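Aldehyde dehydrogenase (Staphylococcus aureus, PDB 6K0Z) probably oxidises 4,4'-diaponeurosporenal to 4,4'-diaponeurosporenoate with NAD+, a step in the biosynthesis of the protective carotenoid staphyloxanthin. Local coordinates at residues Y56-K61 / P151-V156; K92-P97 / S105-E110; V214-G219 / S417-Y422; P254-V259 / P350-Q355. The protein carries 1 engineered substitution. One frame throughout, in Å; residues are numbered along the deposited sequence.

Read from the N terminus, the four contacts form two separate nested pairs, and none cross. Contact 1 brings helix 48-59 against the start of helix 151-164, and the loop it closes contains contact 2, a short hairpin between 92-97 and 105-110. Contact 3 opens only after that, joining 214-219 to 417-422 across almost two hundred residues; within this long loop, contact 4 pairs 254-259 with 350-355. Contacts 2 and 3 belong to the same mixed sheet and both touch the second subunit, whereas contact 4 lies in the other sheet. Contacts 1 and 2 are about 45 Å apart between centres, on opposite sides of the chain's centre.

Contact 1: residues Y56-K61 / P151-V156; sequences YTDLGK and PNVARV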
loop_
_atom_site.group_PDB
_atom_site.type_symbol
_atom_site.label_atom_id
_atom_site.label_comp_id
_atom_site.label_asym_id
_atom_site.label_seq_id
_atom_site.Cartn_x
_atom_site.Cartn_y
_atom_site.Cartn_z
ATOM N N TYR A 56 -9.964 -30.310 13.408
ATOM C CA TYR A 56 -9.431 -31.665 13.501
ATOM C C TYR A 56 -9.942 -32.553 12.370
ATOM O O TYR A 56 -9.171 -33.352 11.828
ATOM C CB TYR A 56 -9.744 -32.294 14.858
ATOM C CG TYR A 56 -9.170 -33.693 14.976
ATOM C CD1 TYR A 56 -7.857 -33.895 15.394
ATOM C CD2 TYR A 56 -9.929 -34.809 14.647
ATOM C CE1 TYR A 56 -7.321 -35.166 15.491
ATOM C CE2 TYR A 56 -9.402 -36.085 14.739
ATOM C CZ TYR A 56 -8.096 -36.258 15.162
ATOM O OH TYR A 56 -7.559 -37.524 15.262
ATOM N N THR A 57 -11.229 -32.455 12.001
ATOM C CA THR A 57 -11.715 -33.332 10.936
ATOM C C THR A 57 -11.195 -32.907 9.566
ATOM O O THR A 57 -11.082 -33.740 8.660
ATOM C CB THR A 57 -13.248 -33.406 10.890
ATOM O OG1 THR A 57 -13.780 -32.241 10.237
ATOM C CG2 THR A 57 -13.877 -33.621 12.255
ATOM N N ASP A 58 -10.882 -31.625 9.385
ATOM C CA ASP A 58 -10.393 -31.154 8.095
ATOM C C ASP A 58 -8.878 -31.221 7.967
ATOM O O ASP A 58 -8.372 -31.500 6.872
ATOM C CB ASP A 58 -10.851 -29.716 7.840
ATOM C CG ASP A 58 -12.345 -29.611 7.606
ATOM O OD1 ASP A 58 -12.973 -30.621 7.209
ATOM O OD2 ASP A 58 -12.885 -28.499 7.785
ATOM N N LEU A 59 -8.142 -30.977 9.058
ATOM C CA LEU A 59 -6.688 -30.882 9.003
ATOM C C LEU A 59 -5.976 -31.755 10.029
ATOM O O LEU A 59 -4.757 -31.609 10.198
ATOM C CB LEU A 59 -6.240 -29.432 9.189
ATOM C CG LEU A 59 -6.666 -28.446 8.108
ATOM C CD1 LEU A 59 -6.595 -27.027 8.640
ATOM C CD2 LEU A 59 -5.754 -28.613 6.923
ATOM N N GLY A 60 -6.691 -32.641 10.722
ATOM C CA GLY A 60 -6.093 -33.468 11.754
ATOM C C GLY A 60 -5.384 -32.634 12.799
ATOM O O GLY A 60 -4.428 -33.084 13.437
ATOM N N LYS A 61 -5.846 -31.402 12.974
ATOM C CA LYS A 61 -5.146 -30.434 13.804
ATOM C C LYS A 61 -5.536 -30.628 15.262
ATOM O O LYS A 61 -6.703 -30.451 15.627
ATOM C CB LYS A 61 -5.463 -29.017 13.335
ATOM C CG LYS A 61 -4.359 -28.019 13.651
ATOM C CD LYS A 61 -4.721 -26.603 13.238
ATOM C CE LYS A 61 -4.507 -26.379 11.754
ATOM N NZ LYS A 61 -4.168 -24.959 11.454
ATOM N N PRO A 151 -14.155 -27.885 4.418
ATOM C CA PRO A 151 -15.573 -27.493 4.302
ATOM C C PRO A 151 -16.271 -27.292 5.636
ATOM O O PRO A 151 -17.090 -26.372 5.768
ATOM C CB PRO A 151 -16.192 -28.657 3.509
ATOM C CG PRO A 151 -15.011 -29.476 2.992
ATOM C CD PRO A 151 -13.921 -29.269 3.981
ATOM N N ASN A 152 -15.992 -28.137 6.624
ATOM C CA ASN A 152 -16.667 -27.994 7.907
ATOM C C ASN A 152 -16.201 -26.742 8.633
ATOM O O ASN A 152 -17.009 -26.055 9.270
ATOM C CB ASN A 152 -16.449 -29.241 8.757
ATOM C CG ASN A 152 -16.986 -30.495 8.085
ATOM O OD1 ASN A 152 -16.246 -31.450 7.842
ATOM N ND2 ASN A 152 -18.281 -30.495 7.777
ATOM N N VAL A 153 -14.911 -26.411 8.530
ATOM C CA VAL A 153 -14.448 -25.132 9.060
ATOM C C VAL A 153 -15.188 -23.991 8.381
ATOM O O VAL A 153 -15.640 -23.045 9.038
ATOM C CB VAL A 153 -12.926 -24.988 8.897
ATOM C CG1 VAL A 153 -12.506 -23.609 9.333
ATOM C CG2 VAL A 153 -12.209 -26.024 9.721
ATOM N N ALA A 154 -15.354 -24.083 7.059
ATOM C CA ALA A 154 -16.038 -23.034 6.311
ATOM C C ALA A 154 -17.452 -22.805 6.837
ATOM O O ALA A 154 -17.864 -21.662 7.065
ATOM C CB ALA A 154 -16.065 -23.391 4.825
ATOM N N ARG A 155 -18.209 -23.886 7.041
ATOM C CA ARG A 155 -19.586 -23.760 7.507
ATOM C C ARG A 155 -19.669 -23.301 8.954
ATOM O O ARG A 155 -20.565 -22.522 9.305
ATOM C CB ARG A 155 -20.318 -25.084 7.362
ATOM C CG ARG A 155 -21.673 -25.039 8.027
ATOM C CD ARG A 155 -22.723 -24.428 7.122
ATOM N NE ARG A 155 -22.395 -24.632 5.723
ATOM C CZ ARG A 155 -22.950 -25.591 4.985
ATOM N NH1 ARG A 155 -22.594 -25.729 3.707
ATOM N NH2 ARG A 155 -23.857 -26.445 5.500
ATOM N N VAL A 156 -18.764 -23.778 9.807
ATOM C CA VAL A 156 -18.701 -23.274 11.173
ATOM C C VAL A 156 -18.458 -21.770 11.175
ATOM O O VAL A 156 -18.975 -21.040 12.030
ATOM C CB VAL A 156 -17.615 -24.023 11.961
ATOM C CG1 VAL A 156 -17.362 -23.326 13.272
ATOM C CG2 VAL A 156 -18.030 -25.465 12.171
#
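D58, close to the end of helix 48-59, directs its carboxylate at the first turn of helix 151-164, where it meets P151, N152 and V153. The second helix is the connection of a beta-alpha-beta crossover between the parallel strands 141-145 and 170-172, in the Rossmann-type nucleotide-binding part of an aldehyde dehydrogenase. The case illustrates how an acidic side chain from one helix can serve a backbone N-H at the start of another. With CG beside its own backbone N (chi1 -69°), D58 brings OD2 to V153 N, a hydrogen bond of 3.0 Å that meets the oxygen nearly along its C-O axis and is close to straight, at 162°. The dipole of the receiving helix would probably stabilise the negative charge. The other oxygen is turned to the entrance of the helix, where D58 OD1 lies 3.6 Å from P151 CD. N152 holds its amide nearly parallel to the carboxylate, the planes 9° apart. Two acceptors face each other here, with D58 OD1 and N152 OD1 3.4 Å apart, so this pair contributes no hydrogen bond. The side chain of T57 crosses that of N152 at about a right angle, with T57 OG1 3.5 Å from N152 OD1; the hydroxyl also makes a weak hydrogen bond to A54 O. Further along, V153 packs on A54 and L55 of helix 48-59. One of its methyls also lies against the carboxylate: V153 CG2 is 3.2 Å from D58 OD2.

Contact 2: residues K92-P97 / S105-E110; sequences KNVDTP and SYIKKE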
loop_
_atom_site.group_PDB
_atom_site.type_symbol
_atom_site.label_atom_id
_atom_site.label_comp_id
_atom_site.label_asym_id
_atom_site.label_seq_id
_atom_site.Cartn_x
_atom_site.Cartn_y
_atom_site.Cartn_z
ATOM N N LYS A 92 -5.615 12.298 13.838
ATOM C CA LYS A 92 -4.273 12.698 14.239
ATOM C C LYS A 92 -4.027 14.150 13.849
ATOM O O LYS A 92 -4.249 14.527 12.694
ATOM C CB LYS A 92 -3.233 11.784 13.585
ATOM C CG LYS A 92 -1.804 12.236 13.755
ATOM C CD LYS A 92 -1.107 11.470 14.866
ATOM C CE LYS A 92 0.377 11.808 14.898
ATOM N NZ LYS A 92 0.944 11.885 13.513
ATOM N N ASN A 93 -3.589 14.967 14.813
ATOM C CA ASN A 93 -3.188 16.339 14.508
ATOM C C ASN A 93 -1.724 16.373 14.100
ATOM O O ASN A 93 -0.898 15.603 14.602
ATOM C CB ASN A 93 -3.410 17.281 15.692
ATOM C CG ASN A 93 -4.711 17.022 16.413
ATOM O OD1 ASN A 93 -4.775 16.184 17.311
ATOM N ND2 ASN A 93 -5.766 17.729 16.019
ATOM N N VAL A 94 -1.410 17.271 13.176
ATOM C CA VAL A 94 -0.145 17.252 12.463
ATOM C C VAL A 94 0.484 18.626 12.575
ATOM O O VAL A 94 -0.183 19.635 12.334
ATOM C CB VAL A 94 -0.347 16.872 10.988
ATOM C CG1 VAL A 94 0.968 16.976 10.242
ATOM C CG2 VAL A 94 -0.955 15.474 10.884
ATOM N N ASP A 95 1.757 18.672 12.937
ATOM C CA ASP A 95 2.442 19.953 12.997
ATOM C C ASP A 95 2.388 20.644 11.637
ATOM O O ASP A 95 2.631 20.020 10.605
ATOM C CB ASP A 95 3.886 19.746 13.452
ATOM C CG ASP A 95 3.976 19.320 14.909
ATOM O OD1 ASP A 95 2.918 19.078 15.527
ATOM O OD2 ASP A 95 5.095 19.246 15.444
ATOM N N THR A 96 2.022 21.921 11.634
ATOM C CA THR A 96 1.960 22.720 10.417
ATOM C C THR A 96 3.199 23.618 10.305
ATOM O O THR A 96 3.764 24.026 11.327
ATOM C CB THR A 96 0.690 23.594 10.414
ATOM O OG1 THR A 96 -0.439 22.812 10.834
ATOM C CG2 THR A 96 0.413 24.159 9.046
ATOM N N PRO A 97 3.672 23.902 9.084
ATOM C CA PRO A 97 4.793 24.842 8.930
ATOM C C PRO A 97 4.415 26.259 9.339
ATOM O O PRO A 97 3.257 26.671 9.259
ATOM C CB PRO A 97 5.131 24.769 7.438
ATOM C CG PRO A 97 4.698 23.404 7.035
ATOM C CD PRO A 97 3.472 23.100 7.862
ATOM N N SER A 105 -3.700 21.218 10.583
ATOM C CA SER A 105 -3.414 20.054 9.757
ATOM C C SER A 105 -3.832 18.791 10.495
ATOM O O SER A 105 -3.517 18.631 11.681
ATOM C CB SER A 105 -1.919 19.987 9.390
ATOM O OG SER A 105 -1.556 21.039 8.504
ATOM N N TYR A 106 -4.534 17.892 9.793
ATOM C CA TYR A 106 -5.071 16.678 10.398
ATOM C C TYR A 106 -4.972 15.515 9.425
ATOM O O TYR A 106 -4.863 15.695 8.208
ATOM C CB TYR A 106 -6.546 16.827 10.810
ATOM C CG TYR A 106 -6.904 18.086 11.562
ATOM C CD1 TYR A 106 -7.116 19.286 10.888
ATOM C CD2 TYR A 106 -7.073 18.071 12.937
ATOM C CE1 TYR A 106 -7.462 20.436 11.567
ATOM C CE2 TYR A 106 -7.419 19.220 13.629
ATOM C CZ TYR A 106 -7.608 20.399 12.940
ATOM O OH TYR A 106 -7.952 21.547 13.625
ATOM N N ILE A 107 -5.060 14.310 9.977
ATOM C CA ILE A 107 -5.214 13.094 9.197
ATOM C C ILE A 107 -6.351 12.310 9.827
ATOM O O ILE A 107 -6.250 11.883 10.986
ATOM C CB ILE A 107 -3.933 12.254 9.158
ATOM C CG1 ILE A 107 -2.856 12.973 8.349
ATOM C CG2 ILE A 107 -4.226 10.876 8.563
ATOM C CD1 ILE A 107 -1.483 12.406 8.547
ATOM N N LYS A 108 -7.427 12.114 9.070
ATOM C CA LYS A 108 -8.573 11.351 9.535
ATOM C C LYS A 108 -8.425 9.910 9.069
ATOM O O LYS A 108 -7.936 9.655 7.964
ATOM C CB LYS A 108 -9.861 11.980 9.008
ATOM C CG LYS A 108 -11.115 11.144 9.218
ATOM C CD LYS A 108 -12.360 11.993 9.128
ATOM C CE LYS A 108 -13.530 11.339 9.831
ATOM N NZ LYS A 108 -14.267 10.379 8.942
ATOM N N LYS A 109 -8.809 8.971 9.924
ATOM C CA LYS A 109 -8.690 7.548 9.621
ATOM C C LYS A 109 -10.083 7.032 9.276
ATOM O O LYS A 109 -10.889 6.763 10.171
ATOM C CB LYS A 109 -8.092 6.780 10.795
ATOM C CG LYS A 109 -6.969 7.503 11.555
ATOM C CD LYS A 109 -5.623 7.322 10.889
ATOM C CE LYS A 109 -4.495 7.698 11.827
ATOM N NZ LYS A 109 -3.902 6.487 12.473
ATOM N N GLU A 110 -10.360 6.870 7.980
ATOM C CA GLU A 110 -11.694 6.514 7.515
ATOM C C GLU A 110 -11.692 5.181 6.765
ATOM O O GLU A 110 -10.684 4.797 6.157
ATOM C CB GLU A 110 -12.269 7.617 6.615
ATOM C CG GLU A 110 -11.896 7.490 5.154
ATOM C CD GLU A 110 -12.329 8.705 4.334
ATOM O OE1 GLU A 110 -12.940 9.622 4.927
ATOM O OE2 GLU A 110 -12.120 8.710 3.096
#
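A beta hairpin joins K92-V94 to the long strand 104-118, in the arm that aldehyde dehydrogenases commonly use for subunit association. K92 and I107 form an antiparallel hydrogen-bonded pair: K92 N donates to I107 O at 3.0 Å, and I107 N returns a bond to K92 O at 2.8 Å. The next pair, N93 with Y106, is non-hydrogen-bonded, and its side chains meet on one face of the sheet. There N93 ND2 comes within 3.3 Å of Y106 CE2, approaching the ring obliquely, with amide and ring planes 63° apart. The other face carries V94 and I107, whose methyls touch at V94 CG2 and I107 CD1, 3.9 Å apart; K408 of the second subunit packs on V94 and P410 of that subunit on I107. Strand 432-439 bonds to the opposite edge of 105-110, so the hairpin is extended into a sheet. Beyond the strand pairing, the chain of 92-97 turns so that T96 stays near S105. The S105 hydroxyl, swung by chi1 of -69° to the side of its own N-H, bonds N406 of the second subunit and also shares a hydrogen bond with T96, S105 OG to T96 OG1, at 3.1 Å.

Contact 3: residues V214-G219 / S417-Y422; sequences VTLEMG and SGMGRY
An antiparallel backbone pairing, buried near the centre of the chain, joins L216, E217 and M218 to S417, G418 and M419, and it includes E217 of the predicted active site. M218 N donates to S417 O at 2.9 Å. M419 N likewise reaches L216 O at 2.9 Å, while the return bond from L216 N to M419 O is weak. A water also donates to L216 O, at 2.6 Å, and to G420 O, which ties the departing chain back to the strand. L216 with M419 is thus an antiparallel hydrogen-bonded pair and E217 with G418 a non-hydrogen-bonded one, adding the short strand 418-419 to the edge of 214-217, whose other edge runs parallel to strand 190-194. Past the end of the strand, M218 bends at chi3 (-55°) to lay CE 3.5 Å from G418 CA. E217, the predicted active-site glutamate, reaches the aromatic edge of Y422 near the ring plane, with E217 OE2 3.0 Å from Y422 CD1 and carboxylate and ring planes 70° apart. F192 meets the same ring edge-to-face. R421 turns away from the strand pair to form a salt bridge with E434 of the second subunit.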
loop_
_atom_site.group_PDB
_atom_site.type_symbol
_atom_site.label_atom_id
_atom_site.label_comp_id
_atom_site.label_asym_id
_atom_site.label_seq_id
_atom_site.Cartn_x
_atom_site.Cartn_y
_atom_site.Cartn_z
ATOM N N VAL A 214 -5.264 -3.758 -3.248
ATOM C CA VAL A 214 -5.245 -5.114 -2.713
ATOM C C VAL A 214 -4.061 -5.325 -1.780
ATOM O O VAL A 214 -3.040 -4.639 -1.861
ATOM C CB VAL A 214 -5.198 -6.166 -3.834
ATOM C CG1 VAL A 214 -6.472 -6.161 -4.630
ATOM C CG2 VAL A 214 -4.002 -5.889 -4.722
ATOM N N THR A 215 -4.217 -6.305 -0.892
ATOM C CA THR A 215 -3.122 -6.926 -0.163
ATOM C C THR A 215 -3.080 -8.391 -0.562
ATOM O O THR A 215 -4.051 -9.125 -0.352
ATOM C CB THR A 215 -3.301 -6.786 1.353
ATOM O OG1 THR A 215 -3.136 -5.416 1.730
ATOM C CG2 THR A 215 -2.278 -7.620 2.102
ATOM N N LEU A 216 -1.976 -8.810 -1.166
ATOM C CA LEU A 216 -1.759 -10.200 -1.543
ATOM C C LEU A 216 -0.705 -10.797 -0.623
ATOM O O LEU A 216 0.339 -10.176 -0.390
ATOM C CB LEU A 216 -1.314 -10.312 -3.001
ATOM C CG LEU A 216 -2.213 -9.605 -4.003
ATOM C CD1 LEU A 216 -1.533 -9.524 -5.367
ATOM C CD2 LEU A 216 -3.572 -10.313 -4.090
ATOM N N GLU A 217 -0.988 -11.983 -0.088
ATOM C CA GLU A 217 -0.031 -12.718 0.734
ATOM C C GLU A 217 0.075 -14.121 0.161
ATOM O O GLU A 217 -0.767 -14.980 0.453
ATOM C CB GLU A 217 -0.450 -12.750 2.183
ATOM C CG GLU A 217 -0.629 -11.366 2.697
ATOM C CD GLU A 217 -0.029 -11.212 4.054
ATOM O OE1 GLU A 217 0.429 -12.236 4.612
ATOM O OE2 GLU A 217 0.007 -10.064 4.538
ATOM N N MET A 218 1.108 -14.348 -0.636
ATOM C CA MET A 218 1.256 -15.563 -1.410
ATOM C C MET A 218 2.362 -16.415 -0.749
ATOM O O MET A 218 2.362 -16.511 0.467
ATOM C CB MET A 218 1.415 -15.230 -2.891
ATOM C CG MET A 218 0.129 -14.590 -3.458
ATOM S SD MET A 218 0.305 -13.461 -4.871
ATOM C CE MET A 218 1.490 -12.287 -4.215
ATOM N N GLY A 219 3.264 -17.038 -1.497
ATOM C CA GLY A 219 4.252 -17.883 -0.844
ATOM C C GLY A 219 5.597 -17.794 -1.522
ATOM O O GLY A 219 6.101 -16.692 -1.742
ATOM N N SER A 417 6.339 -12.918 -3.202
ATOM C CA SER A 417 5.727 -13.473 -2.009
ATOM C C SER A 417 4.526 -12.669 -1.542
ATOM O O SER A 417 3.714 -13.201 -0.777
ATOM C CB SER A 417 6.759 -13.577 -0.881
ATOM O OG SER A 417 7.553 -12.404 -0.765
ATOM N N GLY A 418 4.389 -11.419 -1.962
ATOM C CA GLY A 418 3.217 -10.658 -1.584
ATOM C C GLY A 418 3.467 -9.166 -1.571
ATOM O O GLY A 418 4.587 -8.694 -1.748
ATOM N N MET A 419 2.373 -8.433 -1.377
ATOM C CA MET A 419 2.398 -6.989 -1.212
ATOM C C MET A 419 1.391 -6.613 -0.134
ATOM O O MET A 419 0.321 -7.221 -0.037
ATOM C CB MET A 419 2.077 -6.260 -2.522
ATOM C CG MET A 419 0.740 -6.645 -3.131
ATOM S SD MET A 419 0.386 -5.736 -4.648
ATOM C CE MET A 419 1.674 -6.380 -5.705
ATOM N N GLY A 420 1.735 -5.624 0.677
ATOM C CA GLY A 420 0.901 -5.271 1.807
ATOM C C GLY A 420 1.272 -6.067 3.034
ATOM O O GLY A 420 2.200 -6.881 3.032
ATOM N N ARG A 421 0.526 -5.833 4.113
ATOM C CA ARG A 421 0.866 -6.453 5.392
ATOM C C ARG A 421 -0.269 -6.246 6.384
ATOM O O ARG A 421 -1.098 -5.347 6.220
ATOM C CB ARG A 421 2.158 -5.874 5.960
ATOM C CG ARG A 421 2.033 -4.409 6.277
ATOM C CD ARG A 421 3.175 -3.641 5.669
ATOM N NE ARG A 421 2.952 -2.195 5.715
ATOM C CZ ARG A 421 3.544 -1.370 6.570
ATOM N NH1 ARG A 421 3.284 -0.072 6.533
ATOM N NH2 ARG A 421 4.403 -1.844 7.455
ATOM N N TYR A 422 -0.282 -7.069 7.427
ATOM C CA TYR A 422 -1.306 -6.959 8.467
ATOM C C TYR A 422 -0.723 -7.477 9.784
ATOM O O TYR A 422 0.499 -7.497 9.964
ATOM C CB TYR A 422 -2.601 -7.676 8.030
ATOM C CG TYR A 422 -2.502 -9.177 7.899
ATOM C CD1 TYR A 422 -1.648 -9.749 6.981
ATOM C CD2 TYR A 422 -3.295 -10.020 8.669
ATOM C CE1 TYR A 422 -1.557 -11.113 6.848
ATOM C CE2 TYR A 422 -3.214 -11.395 8.536
ATOM C CZ TYR A 422 -2.341 -11.929 7.623
ATOM O OH TYR A 422 -2.231 -13.284 7.463
HETATM O O HOH W 1 1.608 -9.204 1.707
#

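Contact 4: residues P254-V259 / P350-Q355; sequences PDYILV and PILTYQ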
loop_
_atom_site.group_PDB
_atom_site.type_symbol
_atom_site.label_atom_id
_atom_site.label_comp_id
_atom_site.label_asym_id
_atom_site.label_seq_id
_atom_site.Cartn_x
_atom_site.Cartn_y
_atom_site.Cartn_z
ATOM N N PRO A 254 9.882 -23.321 7.078
ATOM C CA PRO A 254 11.106 -23.572 6.308
ATOM C C PRO A 254 10.827 -24.584 5.212
ATOM O O PRO A 254 10.413 -25.715 5.473
ATOM C CB PRO A 254 12.089 -24.109 7.358
ATOM C CG PRO A 254 11.239 -24.545 8.512
ATOM C CD PRO A 254 10.039 -23.650 8.504
ATOM N N ASP A 255 11.030 -24.155 3.974
ATOM C CA ASP A 255 10.821 -25.027 2.830
ATOM C C ASP A 255 12.045 -25.867 2.495
ATOM O O ASP A 255 11.896 -26.982 1.982
ATOM C CB ASP A 255 10.425 -24.198 1.615
ATOM C CG ASP A 255 9.920 -25.043 0.488
ATOM O OD1 ASP A 255 10.743 -25.601 -0.273
ATOM O OD2 ASP A 255 8.685 -25.160 0.384
ATOM N N TYR A 256 13.251 -25.363 2.755
ATOM C CA TYR A 256 14.461 -26.136 2.510
ATOM C C TYR A 256 15.598 -25.523 3.310
ATOM O O TYR A 256 15.556 -24.345 3.671
ATOM C CB TYR A 256 14.813 -26.187 1.021
ATOM C CG TYR A 256 15.160 -24.846 0.431
ATOM C CD1 TYR A 256 16.459 -24.360 0.477
ATOM C CD2 TYR A 256 14.190 -24.064 -0.176
ATOM C CE1 TYR A 256 16.781 -23.136 -0.067
ATOM C CE2 TYR A 256 14.499 -22.843 -0.718
ATOM C CZ TYR A 256 15.796 -22.382 -0.662
ATOM O OH TYR A 256 16.109 -21.160 -1.206
ATOM N N ILE A 257 16.624 -26.335 3.569
ATOM C CA ILE A 257 17.760 -25.939 4.396
ATOM C C ILE A 257 18.978 -25.735 3.510
ATOM O O ILE A 257 19.302 -26.590 2.676
ATOM C CB ILE A 257 18.067 -26.978 5.487
ATOM C CG1 ILE A 257 16.873 -27.156 6.422
ATOM C CG2 ILE A 257 19.312 -26.569 6.272
ATOM C CD1 ILE A 257 17.165 -28.049 7.609
ATOM N N LEU A 258 19.655 -24.608 3.697
ATOM C CA LEU A 258 20.995 -24.396 3.159
ATOM C C LEU A 258 21.953 -24.532 4.335
ATOM O O LEU A 258 22.131 -23.590 5.113
ATOM C CB LEU A 258 21.126 -23.035 2.484
ATOM C CG LEU A 258 20.371 -22.799 1.179
ATOM C CD1 LEU A 258 20.648 -21.398 0.664
ATOM C CD2 LEU A 258 20.767 -23.832 0.150
ATOM N N VAL A 259 22.563 -25.711 4.463
ATOM C CA VAL A 259 23.418 -26.046 5.597
ATOM C C VAL A 259 24.864 -26.099 5.121
ATOM O O VAL A 259 25.160 -26.680 4.068
ATOM C CB VAL A 259 22.991 -27.373 6.251
ATOM C CG1 VAL A 259 22.997 -28.501 5.246
ATOM C CG2 VAL A 259 23.888 -27.706 7.411
ATOM N N PRO A 350 13.788 -30.936 2.288
ATOM C CA PRO A 350 15.030 -31.171 1.548
ATOM C C PRO A 350 16.158 -30.352 2.147
ATOM O O PRO A 350 15.972 -29.199 2.543
ATOM C CB PRO A 350 14.691 -30.709 0.126
ATOM C CG PRO A 350 13.655 -29.684 0.318
ATOM C CD PRO A 350 12.832 -30.141 1.502
ATOM N N ILE A 351 17.337 -30.961 2.209
ATOM C CA ILE A 351 18.511 -30.332 2.794
ATOM C C ILE A 351 19.617 -30.290 1.749
ATOM O O ILE A 351 19.963 -31.317 1.154
ATOM C CB ILE A 351 18.962 -31.068 4.064
ATOM C CG1 ILE A 351 17.865 -30.961 5.128
ATOM C CG2 ILE A 351 20.236 -30.466 4.588
ATOM C CD1 ILE A 351 17.410 -32.279 5.688
ATOM N N LEU A 352 20.164 -29.097 1.528
ATOM C CA LEU A 352 21.190 -28.846 0.530
ATOM C C LEU A 352 22.437 -28.308 1.220
ATOM O O LEU A 352 22.356 -27.672 2.275
ATOM C CB LEU A 352 20.689 -27.846 -0.525
ATOM C CG LEU A 352 19.534 -28.240 -1.456
ATOM C CD1 LEU A 352 18.184 -28.269 -0.752
ATOM C CD2 LEU A 352 19.477 -27.301 -2.648
ATOM N N THR A 353 23.600 -28.559 0.623
ATOM C CA THR A 353 24.878 -28.175 1.207
ATOM C C THR A 353 25.433 -26.931 0.526
ATOM O O THR A 353 25.196 -26.691 -0.663
ATOM C CB THR A 353 25.893 -29.318 1.102
ATOM O OG1 THR A 353 26.607 -29.238 -0.139
ATOM C CG2 THR A 353 25.184 -30.646 1.146
ATOM N N TYR A 354 26.178 -26.138 1.288
ATOM C CA TYR A 354 26.857 -24.978 0.728
ATOM C C TYR A 354 28.232 -24.860 1.363
ATOM O O TYR A 354 28.452 -25.306 2.493
ATOM C CB TYR A 354 26.044 -23.682 0.918
ATOM C CG TYR A 354 26.203 -23.011 2.268
ATOM C CD1 TYR A 354 27.218 -22.090 2.494
ATOM C CD2 TYR A 354 25.317 -23.277 3.308
ATOM C CE1 TYR A 354 27.365 -21.471 3.721
ATOM C CE2 TYR A 354 25.450 -22.659 4.537
ATOM C CZ TYR A 354 26.477 -21.761 4.740
ATOM O OH TYR A 354 26.612 -21.149 5.966
ATOM N N GLN A 355 29.158 -24.255 0.616
ATOM C CA GLN A 355 30.532 -24.065 1.063
ATOM C C GLN A 355 30.770 -22.655 1.592
ATOM O O GLN A 355 31.085 -22.469 2.772
ATOM C CB GLN A 355 31.505 -24.368 -0.086
ATOM C CG GLN A 355 32.073 -25.769 -0.054
ATOM C CD GLN A 355 32.878 -26.127 -1.294
ATOM O OE1 GLN A 355 33.610 -25.299 -1.842
ATOM N NE2 GLN A 355 32.749 -27.373 -1.741
#
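Chi1 of Y354, at 83°, sets CG between the backbone N and the carbonyl carbon, which swings the ring back beside the end of the neighbouring strand; V259, with CG1 in the same kind of position (57°), turns that methyl towards I351. The ring edge of Y354 then approaches the backbone carbonyl of L258, with Y354 CE2 3.5 Å from L258 O, while V259 CG1 lies 3.5 Å from I351 CG2. These contacts sit on a parallel beta pairing, in the sheet of the catalytic domain of the aldehyde dehydrogenase fold, between strands whose directions differ by 24°. Its ladder shows the staggered pattern of parallel strands, in which one residue bonds to two residues flanking its partner. I257 N donates to P350 O at 3.1 Å, and I257 O accepts from L352 N at 2.9 Å. V259 N in turn gives a bond to L352 O, also 2.9 Å, while Y354 N reaches V259 O at 3.0 Å. Side chains alternate between the two faces. I257 and I351 run alongside each other in the same direction, with I257 CD1 3.9 Å from I351 CG1. On the opposite face L258 crosses L352, and L258 CD2 meets L352 CB at 4.1 Å. In the second mixed sheet of the chain, strand 256-260 is flanked by 223-226 and 348-354. Helix 264-279 packs on the face of I257, V259 and T353, and helix 357-366 on that of L258 and L352, where it also touches Y354.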